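Local atomic coordinates of hydrogenase (NiFe) small subunit HydA (Allochromatium vinosum, PDB entry 3MYR), a protein that carries two [4Fe-4S] clusters and one [3Fe-4S] cluster as the small subunit of a [NiFe] hydrogenase, and probably passes electrons from H2 oxidation to an acceptor. Residues Ser10-Thr15 and Asp73-Gly78; Tyr68-Asp73 and Ala105-Val110; Ala114-Leu119 and Val141-Gly146. One frame throughout, in Å; residues are numbered along the deposited sequence.

Interaction 1: Ser10-Thr15 and Asp73-Gly78. With SF4 (iron/sulfur cluster), chain I.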
ATOM      1  N   SER A  10     -14.700  -1.926   2.801  1.00 20.02           N
ATOM      2  CA  SER A  10     -13.366  -1.536   3.320  1.00 21.73           C
ATOM      3  C   SER A  10     -13.543  -0.361   4.272  1.00 20.62           C
ATOM      4  O   SER A  10     -14.018   0.694   3.846  1.00 20.60           O
ATOM      5  CB  SER A  10     -12.475  -1.097   2.124  1.00 22.08           C
ATOM      6  OG  SER A  10     -12.329  -2.200   1.269  1.00 30.16           O
ATOM      7  N   PHE A  11     -13.201  -0.507   5.544  1.00 17.25           N
ATOM      8  CA  PHE A  11     -13.531   0.590   6.490  1.00 19.05           C
ATOM      9  C   PHE A  11     -12.226   1.212   7.056  1.00 19.17           C
ATOM     10  O   PHE A  11     -11.412   1.754   6.262  1.00 21.46           O
ATOM     11  CB  PHE A  11     -14.472   0.001   7.572  1.00 18.92           C
ATOM     12  CG  PHE A  11     -15.880  -0.335   7.043  1.00 20.50           C
ATOM     13  CD1 PHE A  11     -16.546   0.545   6.187  1.00 25.98           C
ATOM     14  CD2 PHE A  11     -16.556  -1.474   7.467  1.00 22.52           C
ATOM     15  CE1 PHE A  11     -17.890   0.335   5.805  1.00 21.31           C
ATOM     16  CE2 PHE A  11     -17.884  -1.728   7.053  1.00 24.61           C
ATOM     17  CZ  PHE A  11     -18.553  -0.825   6.217  1.00 21.15           C
ATOM     18  N   GLN A  12     -11.871   0.952   8.320  1.00 17.71           N
ATOM     19  CA  GLN A  12     -10.578   1.502   8.801  1.00 17.58           C
ATOM     20  C   GLN A  12      -9.489   0.459   8.567  1.00 20.19           C
ATOM     21  O   GLN A  12      -8.985  -0.200   9.529  1.00 17.68           O
ATOM     22  CB  GLN A  12     -10.631   1.866  10.288  1.00 18.35           C
ATOM     23  CG  GLN A  12     -11.672   2.961  10.619  1.00 18.91           C
ATOM     24  CD  GLN A  12     -11.635   3.191  12.112  1.00 23.53           C
ATOM     25  OE1 GLN A  12     -12.063   2.328  12.868  1.00 18.67           O
ATOM     26  NE2 GLN A  12     -11.126   4.362  12.553  1.00 19.18           N
ATOM     27  N   GLU A  13      -9.160   0.251   7.299  1.00 18.55           N
ATOM     28  CA  GLU A  13      -8.202  -0.798   6.972  1.00 20.43           C
ATOM     29  C   GLU A  13      -6.915  -0.161   6.413  1.00 21.62           C
ATOM     30  O   GLU A  13      -6.899   1.054   6.019  1.00 18.93           O
ATOM     31  CB  GLU A  13      -8.741  -1.803   5.958  1.00 19.07           C
ATOM     32  CG  GLU A  13      -9.749  -1.290   4.981  1.00 31.83           C
ATOM     33  CD  GLU A  13      -9.213  -0.688   3.670  1.00 41.13           C
ATOM     34  OE1 GLU A  13      -9.486   0.544   3.384  1.00 44.25           O
ATOM     35  OE2 GLU A  13      -8.741  -1.489   2.827  1.00 42.14           O
ATOM     36  N   CYS A  14      -5.893  -1.001   6.236  1.00 18.09           N
ATOM     37  CA  CYS A  14      -4.671  -0.474   5.642  1.00 19.46           C
ATOM     38  C   CYS A  14      -4.534  -1.055   4.213  1.00 19.46           C
ATOM     39  O   CYS A  14      -3.586  -0.744   3.502  1.00 17.92           O
ATOM     40  CB  CYS A  14      -3.488  -0.894   6.578  1.00 17.06           C
ATOM     41  SG  CYS A  14      -2.902  -2.640   6.293  1.00 20.88           S
ATOM     42  N   THR A  15      -5.483  -1.939   3.839  1.00 20.71           N
ATOM     43  CA  THR A  15      -5.593  -2.593   2.520  1.00 20.94           C
ATOM     44  C   THR A  15      -4.648  -3.821   2.423  1.00 20.60           C
ATOM     45  O   THR A  15      -4.672  -4.559   1.448  1.00 21.12           O
ATOM     46  CB  THR A  15      -5.526  -1.594   1.286  1.00 23.68           C
ATOM     47  OG1 THR A  15      -6.458  -0.493   1.484  1.00 24.16           O
ATOM     48  CG2 THR A  15      -5.895  -2.308  -0.101  1.00 18.72           C
ATOM     49  N   ASP A  73     -13.252  -5.591   5.782  1.00 20.58           N
ATOM     50  CA  ASP A  73     -11.846  -5.344   6.007  1.00 21.06           C
ATOM     51  C   ASP A  73     -11.811  -4.062   6.894  1.00 21.12           C
ATOM     52  O   ASP A  73     -12.376  -3.041   6.493  1.00 20.17           O
ATOM     53  CB  ASP A  73     -11.214  -4.998   4.622  1.00 23.51           C
ATOM     54  CG  ASP A  73      -9.764  -5.061   4.679  1.00 31.63           C
ATOM     55  OD1 ASP A  73      -9.318  -5.326   5.812  1.00 36.96           O
ATOM     56  OD2 ASP A  73      -9.046  -4.802   3.695  1.00 41.60           O
ATOM     57  N   GLY A  74     -11.063  -4.053   8.021  1.00 18.01           N
ATOM     58  CA  GLY A  74     -10.929  -2.816   8.854  1.00 15.86           C
ATOM     59  C   GLY A  74     -11.930  -2.765   9.993  1.00 19.16           C
ATOM     60  O   GLY A  74     -13.006  -3.348   9.917  1.00 20.93           O
ATOM     61  N   SER A  75     -11.603  -2.012  11.030  1.00 19.24           N
ATOM     62  CA  SER A  75     -12.506  -1.743  12.145  1.00 20.27           C
ATOM     63  C   SER A  75     -13.484  -0.649  11.738  1.00 19.80           C
ATOM     64  O   SER A  75     -13.370  -0.061  10.667  1.00 19.84           O
ATOM     65  CB  SER A  75     -11.698  -1.347  13.406  1.00 18.84           C
ATOM     66  OG  SER A  75     -10.960  -0.166  13.071  1.00 22.50           O
ATOM     67  N   ILE A  76     -14.518  -0.481  12.539  1.00 19.22           N
ATOM     68  CA  ILE A  76     -15.561   0.498  12.280  1.00 18.79           C
ATOM     69  C   ILE A  76     -15.694   1.408  13.522  1.00 19.33           C
ATOM     70  O   ILE A  76     -15.863   0.896  14.646  1.00 19.66           O
ATOM     71  CB  ILE A  76     -16.891  -0.261  12.120  1.00 19.25           C
ATOM     72  CG1 ILE A  76     -16.747  -1.309  10.960  1.00 22.07           C
ATOM     73  CG2 ILE A  76     -18.068   0.712  11.835  1.00 17.91           C
ATOM     74  CD1 ILE A  76     -16.460  -2.799  11.456  1.00 22.47           C
ATOM     75  N   PRO A  77     -15.702   2.741  13.331  1.00 20.71           N
ATOM     76  CA  PRO A  77     -15.979   3.571  14.510  1.00 19.28           C
ATOM     77  C   PRO A  77     -17.398   3.322  14.901  1.00 21.25           C
ATOM     78  O   PRO A  77     -18.324   3.423  14.061  1.00 20.16           O
ATOM     79  CB  PRO A  77     -15.802   5.011  13.996  1.00 21.27           C
ATOM     80  CG  PRO A  77     -14.909   4.866  12.726  1.00 19.82           C
ATOM     81  CD  PRO A  77     -15.331   3.530  12.131  1.00 19.30           C
ATOM     82  N   GLY A  78     -17.581   2.987  16.174  1.00 21.70           N
ATOM     83  CA  GLY A  78     -18.888   2.566  16.658  1.00 22.09           C
ATOM     84  C   GLY A  78     -19.926   3.684  16.679  1.00 21.84           C
ATOM     85  O   GLY A  78     -19.594   4.872  16.507  1.00 21.28           O
TER
HETATM   86 FE1  SF4 I2001      -3.585  -5.701   9.553  1.00 15.82          FE
HETATM   87 FE2  SF4 I2001      -5.612  -6.261   7.718  0.50 17.11          FE
HETATM   88 FE3  SF4 I2001      -6.058  -4.515   9.893  1.00 21.70          FE
HETATM   89 FE4  SF4 I2001      -4.263  -4.010   7.558  1.00 19.46          FE
HETATM   90  S1  SF4 I2001      -6.688  -4.144   7.651  0.50 18.18           S
HETATM   91  S2  SF4 I2001      -4.067  -3.479   9.731  1.00 18.21           S
HETATM   92  S3  SF4 I2001      -3.305  -6.071   7.387  1.00 16.72           S
HETATM   93  S4  SF4 I2001      -5.550  -6.711  10.019  1.00 21.00           S

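Interaction 2: Tyr68-Asp73 and Ala105-Val110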
ATOM      1  N   TYR A  68     -26.395 -12.879  -0.399  1.00 26.17           N
ATOM      2  CA  TYR A  68     -25.019 -12.423  -0.678  1.00 24.31           C
ATOM      3  C   TYR A  68     -24.072 -12.577   0.536  1.00 23.46           C
ATOM      4  O   TYR A  68     -24.494 -12.546   1.684  1.00 22.99           O
ATOM      5  CB  TYR A  68     -25.024 -11.021  -1.287  1.00 22.36           C
ATOM      6  CG  TYR A  68     -25.651  -9.985  -0.354  1.00 26.35           C
ATOM      7  CD1 TYR A  68     -24.880  -9.332   0.611  1.00 19.84           C
ATOM      8  CD2 TYR A  68     -27.013  -9.685  -0.428  1.00 24.40           C
ATOM      9  CE1 TYR A  68     -25.481  -8.364   1.469  1.00 23.71           C
ATOM     10  CE2 TYR A  68     -27.624  -8.724   0.406  1.00 25.80           C
ATOM     11  CZ  TYR A  68     -26.859  -8.083   1.346  1.00 25.12           C
ATOM     12  OH  TYR A  68     -27.470  -7.177   2.175  1.00 25.62           O
ATOM     13  N   LEU A  69     -22.784 -12.691   0.270  1.00 22.10           N
ATOM     14  CA  LEU A  69     -21.791 -12.707   1.310  1.00 23.93           C
ATOM     15  C   LEU A  69     -21.186 -11.298   1.466  1.00 22.74           C
ATOM     16  O   LEU A  69     -20.895 -10.632   0.465  1.00 21.19           O
ATOM     17  CB  LEU A  69     -20.697 -13.620   0.780  1.00 22.95           C
ATOM     18  CG  LEU A  69     -19.789 -14.453   1.650  1.00 33.40           C
ATOM     19  CD1 LEU A  69     -18.387 -14.327   1.117  1.00 28.47           C
ATOM     20  CD2 LEU A  69     -19.850 -14.312   3.197  1.00 30.55           C
ATOM     21  N   VAL A  70     -20.985 -10.837   2.700  1.00 20.89           N
ATOM     22  CA  VAL A  70     -20.314  -9.576   2.902  1.00 21.13           C
ATOM     23  C   VAL A  70     -18.923  -9.947   3.479  1.00 21.80           C
ATOM     24  O   VAL A  70     -18.827 -10.780   4.388  1.00 21.51           O
ATOM     25  CB  VAL A  70     -21.105  -8.657   3.886  1.00 22.70           C
ATOM     26  CG1 VAL A  70     -20.359  -7.362   4.186  1.00 16.17           C
ATOM     27  CG2 VAL A  70     -22.444  -8.321   3.261  1.00 23.71           C
ATOM     28  N   ILE A  71     -17.854  -9.411   2.897  1.00 19.55           N
ATOM     29  CA  ILE A  71     -16.529  -9.485   3.550  1.00 19.61           C
ATOM     30  C   ILE A  71     -16.184  -8.075   4.040  1.00 21.09           C
ATOM     31  O   ILE A  71     -16.466  -7.068   3.317  1.00 20.60           O
ATOM     32  CB  ILE A  71     -15.497  -9.991   2.556  1.00 18.58           C
ATOM     33  CG1 ILE A  71     -15.968 -11.402   2.067  1.00 22.38           C
ATOM     34  CG2 ILE A  71     -14.114 -10.035   3.220  1.00 18.71           C
ATOM     35  CD1 ILE A  71     -15.058 -12.058   1.050  1.00 20.90           C
ATOM     36  N   VAL A  72     -15.743  -7.962   5.305  1.00 19.80           N
ATOM     37  CA  VAL A  72     -15.417  -6.614   5.843  1.00 19.51           C
ATOM     38  C   VAL A  72     -13.937  -6.639   6.202  1.00 21.88           C
ATOM     39  O   VAL A  72     -13.459  -7.558   6.897  1.00 20.96           O
ATOM     40  CB  VAL A  72     -16.137  -6.294   7.149  1.00 21.16           C
ATOM     41  CG1 VAL A  72     -15.714  -4.915   7.680  1.00 19.49           C
ATOM     42  CG2 VAL A  72     -17.614  -6.390   7.001  1.00 19.07           C
ATOM     43  N   ASP A  73     -13.252  -5.591   5.782  1.00 20.58           N
ATOM     44  CA  ASP A  73     -11.846  -5.344   6.007  1.00 21.06           C
ATOM     45  C   ASP A  73     -11.811  -4.062   6.894  1.00 21.12           C
ATOM     46  O   ASP A  73     -12.376  -3.041   6.493  1.00 20.17           O
ATOM     47  CB  ASP A  73     -11.214  -4.998   4.622  1.00 23.51           C
ATOM     48  CG  ASP A  73      -9.764  -5.061   4.679  1.00 31.63           C
ATOM     49  OD1 ASP A  73      -9.318  -5.326   5.812  1.00 36.96           O
ATOM     50  OD2 ASP A  73      -9.046  -4.802   3.695  1.00 41.60           O
ATOM     51  N   ALA A 105     -26.435 -13.368   3.606  1.00 24.76           N
ATOM     52  CA  ALA A 105     -26.413 -14.721   4.117  1.00 26.25           C
ATOM     53  C   ALA A 105     -25.401 -14.843   5.300  1.00 27.71           C
ATOM     54  O   ALA A 105     -25.667 -15.512   6.299  1.00 28.02           O
ATOM     55  CB  ALA A 105     -25.993 -15.743   2.965  1.00 27.11           C
ATOM     56  N   ALA A 106     -24.212 -14.239   5.157  1.00 26.27           N
ATOM     57  CA  ALA A 106     -23.164 -14.389   6.183  1.00 24.73           C
ATOM     58  C   ALA A 106     -22.192 -13.246   5.998  1.00 23.05           C
ATOM     59  O   ALA A 106     -22.218 -12.563   4.958  1.00 23.34           O
ATOM     60  CB  ALA A 106     -22.456 -15.741   6.038  1.00 23.70           C
ATOM     61  N   VAL A 107     -21.351 -13.027   6.996  1.00 21.06           N
ATOM     62  CA  VAL A 107     -20.345 -11.966   6.987  1.00 20.78           C
ATOM     63  C   VAL A 107     -18.991 -12.592   7.396  1.00 21.81           C
ATOM     64  O   VAL A 107     -18.887 -13.311   8.393  1.00 20.32           O
ATOM     65  CB  VAL A 107     -20.678 -10.854   8.050  1.00 21.62           C
ATOM     66  CG1 VAL A 107     -19.720  -9.674   7.927  1.00 20.96           C
ATOM     67  CG2 VAL A 107     -22.112 -10.372   7.885  1.00 21.43           C
ATOM     68  N   ILE A 108     -17.953 -12.293   6.636  1.00 21.30           N
ATOM     69  CA  ILE A 108     -16.616 -12.681   7.031  1.00 21.08           C
ATOM     70  C   ILE A 108     -15.893 -11.433   7.391  1.00 20.42           C
ATOM     71  O   ILE A 108     -15.823 -10.488   6.592  1.00 19.41           O
ATOM     72  CB  ILE A 108     -15.870 -13.294   5.836  1.00 22.60           C
ATOM     73  CG1 ILE A 108     -16.580 -14.577   5.409  1.00 25.06           C
ATOM     74  CG2 ILE A 108     -14.398 -13.563   6.201  1.00 21.29           C
ATOM     75  CD1 ILE A 108     -15.934 -15.199   4.120  1.00 28.36           C
ATOM     76  N   ALA A 109     -15.385 -11.410   8.624  1.00 18.64           N
ATOM     77  CA  ALA A 109     -14.502 -10.355   9.045  1.00 19.56           C
ATOM     78  C   ALA A 109     -13.063 -10.824   8.766  1.00 19.90           C
ATOM     79  O   ALA A 109     -12.523 -11.691   9.464  1.00 19.23           O
ATOM     80  CB  ALA A 109     -14.714 -10.069  10.592  1.00 16.26           C
ATOM     81  N   VAL A 110     -12.440 -10.238   7.768  1.00 18.57           N
ATOM     82  CA  VAL A 110     -11.074 -10.614   7.382  1.00 18.44           C
ATOM     83  C   VAL A 110     -10.101  -9.651   8.037  1.00 17.84           C
ATOM     84  O   VAL A 110     -10.276  -8.409   7.989  1.00 16.16           O
ATOM     85  CB  VAL A 110     -10.950 -10.636   5.825  1.00 19.63           C
ATOM     86  CG1 VAL A 110     -11.087  -9.199   5.318  1.00 21.99           C
ATOM     87  CG2 VAL A 110      -9.497 -11.027   5.420  1.00 19.75           C
TER
HETATM   88  O   HOH W   1      -9.516  -6.125   9.140  1.00 15.71           O

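Interaction 3: Ala114-Leu119 and Val141-Gly146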
ATOM      1  N   ALA A 114     -10.975  -5.978  11.629  1.00 18.31           N
ATOM      2  CA  ALA A 114     -12.403  -6.285  11.514  1.00 17.84           C
ATOM      3  C   ALA A 114     -12.831  -7.320  12.554  1.00 19.98           C
ATOM      4  O   ALA A 114     -13.899  -7.211  13.130  1.00 18.93           O
ATOM      5  CB  ALA A 114     -12.724  -6.779  10.099  1.00 15.32           C
ATOM      6  N   ALA A 115     -12.036  -8.373  12.726  1.00 18.85           N
ATOM      7  CA  ALA A 115     -12.406  -9.444  13.619  1.00 17.34           C
ATOM      8  C   ALA A 115     -12.446  -9.017  15.083  1.00 18.27           C
ATOM      9  O   ALA A 115     -13.410  -9.354  15.788  1.00 18.88           O
ATOM     10  CB  ALA A 115     -11.527 -10.683  13.410  1.00 16.74           C
ATOM     11  N   PHE A 116     -11.467  -8.238  15.515  1.00 18.10           N
ATOM     12  CA  PHE A 116     -11.260  -7.992  16.939  1.00 19.12           C
ATOM     13  C   PHE A 116     -11.000  -6.511  17.288  1.00 21.08           C
ATOM     14  O   PHE A 116     -10.729  -6.232  18.441  1.00 22.21           O
ATOM     15  CB  PHE A 116     -10.049  -8.827  17.451  1.00 14.96           C
ATOM     16  CG  PHE A 116     -10.202 -10.319  17.255  1.00 18.33           C
ATOM     17  CD1 PHE A 116     -11.411 -10.968  17.609  1.00 17.25           C
ATOM     18  CD2 PHE A 116      -9.144 -11.081  16.778  1.00 17.28           C
ATOM     19  CE1 PHE A 116     -11.575 -12.352  17.432  1.00 19.73           C
ATOM     20  CE2 PHE A 116      -9.280 -12.485  16.595  1.00 17.52           C
ATOM     21  CZ  PHE A 116     -10.481 -13.131  16.923  1.00 16.84           C
ATOM     22  N   GLY A 117     -10.920  -5.600  16.320  1.00 20.01           N
ATOM     23  CA  GLY A 117     -10.635  -4.205  16.681  1.00 20.42           C
ATOM     24  C   GLY A 117      -9.253  -3.825  16.132  1.00 20.65           C
ATOM     25  O   GLY A 117      -9.094  -2.770  15.472  1.00 20.66           O
ATOM     26  N   GLY A 118      -8.269  -4.720  16.267  1.00 19.41           N
ATOM     27  CA  GLY A 118      -6.987  -4.475  15.578  1.00 17.05           C
ATOM     28  C   GLY A 118      -6.324  -3.101  15.923  1.00 18.30           C
ATOM     29  O   GLY A 118      -6.409  -2.584  17.029  1.00 16.71           O
ATOM     30  N   LEU A 119      -5.631  -2.530  14.959  1.00 18.33           N
ATOM     31  CA  LEU A 119      -4.773  -1.419  15.209  1.00 18.68           C
ATOM     32  C   LEU A 119      -5.537  -0.166  15.592  1.00 18.25           C
ATOM     33  O   LEU A 119      -5.165   0.480  16.537  1.00 15.98           O
ATOM     34  CB  LEU A 119      -3.922  -1.160  13.992  1.00 17.52           C
ATOM     35  CG  LEU A 119      -2.677  -0.342  14.053  1.00 23.50           C
ATOM     36  CD1 LEU A 119      -2.213   0.320  12.758  1.00 19.84           C
ATOM     37  CD2 LEU A 119      -2.102   0.064  15.388  1.00 21.31           C
ATOM     38  N   VAL A 141     -21.188 -14.705  11.593  1.00 22.11           N
ATOM     39  CA  VAL A 141     -19.954 -13.953  11.344  1.00 23.14           C
ATOM     40  C   VAL A 141     -18.786 -14.933  11.424  1.00 22.41           C
ATOM     41  O   VAL A 141     -18.609 -15.651  12.400  1.00 24.29           O
ATOM     42  CB  VAL A 141     -19.752 -12.727  12.340  1.00 21.37           C
ATOM     43  CG1 VAL A 141     -18.278 -12.093  12.152  1.00 20.10           C
ATOM     44  CG2 VAL A 141     -20.805 -11.603  12.078  1.00 23.83           C
ATOM     45  N   ILE A 142     -17.916 -14.917  10.462  1.00 21.14           N
ATOM     46  CA  ILE A 142     -16.745 -15.806  10.553  1.00 21.20           C
ATOM     47  C   ILE A 142     -15.542 -14.890  10.691  1.00 19.41           C
ATOM     48  O   ILE A 142     -15.365 -14.025   9.852  1.00 18.42           O
ATOM     49  CB  ILE A 142     -16.548 -16.606   9.251  1.00 21.89           C
ATOM     50  CG1 ILE A 142     -17.726 -17.532   8.999  1.00 28.77           C
ATOM     51  CG2 ILE A 142     -15.284 -17.469   9.320  1.00 22.26           C
ATOM     52  CD1 ILE A 142     -17.605 -18.018   7.513  1.00 40.25           C
ATOM     53  N   ASN A 143     -14.713 -15.061  11.713  1.00 17.04           N
ATOM     54  CA  ASN A 143     -13.515 -14.224  11.881  1.00 17.02           C
ATOM     55  C   ASN A 143     -12.312 -14.882  11.267  1.00 17.69           C
ATOM     56  O   ASN A 143     -12.033 -16.053  11.557  1.00 16.74           O
ATOM     57  CB  ASN A 143     -13.272 -14.051  13.366  1.00 18.96           C
ATOM     58  CG  ASN A 143     -14.302 -13.094  13.989  1.00 22.23           C
ATOM     59  OD1 ASN A 143     -14.772 -12.195  13.296  1.00 17.53           O
ATOM     60  ND2 ASN A 143     -14.670 -13.308  15.233  1.00 18.79           N
ATOM     61  N   VAL A 144     -11.606 -14.167  10.399  1.00 17.26           N
ATOM     62  CA  VAL A 144     -10.450 -14.716   9.736  1.00 15.14           C
ATOM     63  C   VAL A 144      -9.304 -13.720  10.029  1.00 15.78           C
ATOM     64  O   VAL A 144      -8.981 -12.862   9.204  1.00 16.10           O
ATOM     65  CB  VAL A 144     -10.706 -14.906   8.184  1.00 17.12           C
ATOM     66  CG1 VAL A 144      -9.406 -15.516   7.434  1.00 12.70           C
ATOM     67  CG2 VAL A 144     -11.925 -15.851   7.948  1.00 14.47           C
ATOM     68  N   PRO A 145      -8.703 -13.808  11.223  1.00 14.91           N
ATOM     69  CA  PRO A 145      -7.788 -12.740  11.706  1.00 14.85           C
ATOM     70  C   PRO A 145      -6.343 -12.989  11.262  1.00 16.56           C
ATOM     71  O   PRO A 145      -6.080 -13.992  10.549  1.00 17.58           O
ATOM     72  CB  PRO A 145      -7.897 -12.839  13.193  1.00 14.96           C
ATOM     73  CG  PRO A 145      -8.225 -14.268  13.461  1.00 16.23           C
ATOM     74  CD  PRO A 145      -9.178 -14.665  12.307  1.00 14.43           C
ATOM     75  N   GLY A 146      -5.412 -12.164  11.725  1.00 16.66           N
ATOM     76  CA  GLY A 146      -4.066 -12.091  11.098  1.00 14.60           C
ATOM     77  C   GLY A 146      -3.887 -10.689  10.538  1.00 16.24           C
ATOM     78  O   GLY A 146      -4.851 -10.039  10.212  1.00 16.09           O
TER
HETATM   79  O   HOH W   2     -15.692  -9.902  14.379  1.00 13.72           O

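Interaction 1: Ser10-Thr15 and Asp73-Gly78
Q12 and P77 come together from opposite directions, with the S75 hydroxyl over the Q12 amide. Q12 runs extended beyond CG, and its OE1 accepts a hydrogen bond from S75 OG at 2.7 Å. The hydroxyl sits well above the amide plane, 48° out of it. S75 can reach there because its OG stands between its own backbone N and carbonyl carbon (chi1 60°). P77 CD lies 3.6 Å from Q12 OE1 and packs on the same amide. The other end of that amide, NE2, is bonded to T127 OG1 and to V38 O of the large subunit.

F11 meets I76 at a slant, with F11 CD2 3.5 Å from I76 CG1. The backbones are tied by F11 N to D73 O (2.8 Å) and Q12 N to S75 O (3.0 Å). An inverse gamma turn centred on Q12 bends the chain here. A side chain on G74 would collide with the N atoms of Q12 and E13, and at its backbone angles a CB would also press on the carbonyl O of D73.

E13 and D73 cross at about a right angle. Their carboxylates are turned 71° apart. E13 OE2 and D73 OD2, both acceptors, face each other at 3.4 Å without a hydrogen bond. Both residues border the [4Fe-4S] cluster, and C14 SG binds its FE4 at 2.3 Å. T15 OG1 bonds to E14 of the large subunit. This turn after strand 5-10 presents a cluster cysteine. The Q12 amide, held at both O and N, is thus fixed in rotation where the two subunits meet.

Interaction 2: Tyr68-Asp73 and Ala105-Val110
V110 holds CG1 between its backbone N and carbonyl carbon (chi1 68°), which brings that methyl to the neighbouring strand. There V110 CG1 lies 3.8 Å from I71 CG2 and 3.3 Å from V72 O. I71 and I108 share one conformation, with CG1 beside the backbone N and the chain extended to CD1. The two are paired in register on the same face of the sheet. The extended I108 chain ends against the branch of L69, where I108 CD1 is 4.0 Å from L69 CD1. L69 and I108 cross at a slant, as do I71 and V110.

On the opposite face V70 and V72 stand beside V107 and A109. V72 turns CG2 to the backbone N side, and this methyl meets V107 CG1 at 4.0 Å.

The strands run parallel, with their axes 21° apart. V70 and V72 each give and accept a bond: V70 N to A106 O, I108 N to V70 O, V72 N to I108 O and V110 N to V72 O, all 2.8 to 3.1 Å long. The connection carries a short hairpin (87-88 with 91-92) and then helix 93-101, and the parallel neighbours it joins fit a beta-alpha-beta crossover of the flavodoxin-like domain. Helix 151-164 packs on the face of L69, I71 and V110, through Y161, I158 and I154.

At the cluster end a water donates to V110 O (2.7 Å) and only weakly to D73 OD1. The chemistry is thus regular amide pairing between two layers of aliphatic side chains. It turns polar at the D73 and V110 end of the pair, beside C17 and the [4Fe-4S] cluster that D73 touches.

Interaction 3: Ala114-Leu119 and Val141-Gly146
A115, the small residue facing the strand, meets both N143 and P145. F116 turns its ring back over this methyl. Its CG lies beside the backbone N (chi1 -59°), and A115 CB sits 4.0 Å from the ring plane of F116, over the ring centre. The same ring then reaches the strand by two of its atoms. F116 CE2 touches P145 CB at 3.7 Å, and F116 CE1 comes within 3.9 Å of N143 ND2. The ring and amide planes are 64° apart, so they do not stack.

N143 likewise has CG beside its backbone N (chi1 -73°), which lays the amide against the helix. Its OD1 is 3.6 Å from A115 CB. A water lies 2.7 Å from both A115 O and N143 OD1 and can donate to either, although further acceptors nearby compete for its protons. N143 ND2 bonds to Y173 O. With an alanine in place of N143, Y173 O is likely to lose that donor and the water one of its acceptors, and a gap is likely to open beside the F116 ring.

The contact sets A115 and F116, in helix 111-116, against N143 of strand 141-144 and P145 just beyond it. A115 and F116 follow the cluster ligand C113 in the same helix. Beyond P145, G146 borders the cluster, with its N bonded to T112 OG1. P145 O is bonded to Y180 OH. The direct contacts between helix and strand are van der Waals, and the polar link between them is a water.

The three contacts lie on the sheet side of one [4Fe-4S] cluster: interaction 1 binds it through C14, interaction 2 touches it through D73 (side chain about 3 Å away) and interaction 3 through G146. Interactions 1 and 2 share D73 and strand 69-77, and F11 CD2 packs on V72 CG1 at 3.5 Å. Interactions 2 and 3 are joined by probable hydrogen bonds, I142 N to V107 O and V144 N to A109 O, both 2.8 Å. A114 CB is 3.4 Å from both G74 O of interaction 1 and V72 O of interaction 2. The centres lie about 10 to 13 Å apart. Along the chain C113, another ligand, falls between 105-110 and 114-119, and C147 follows 141-146.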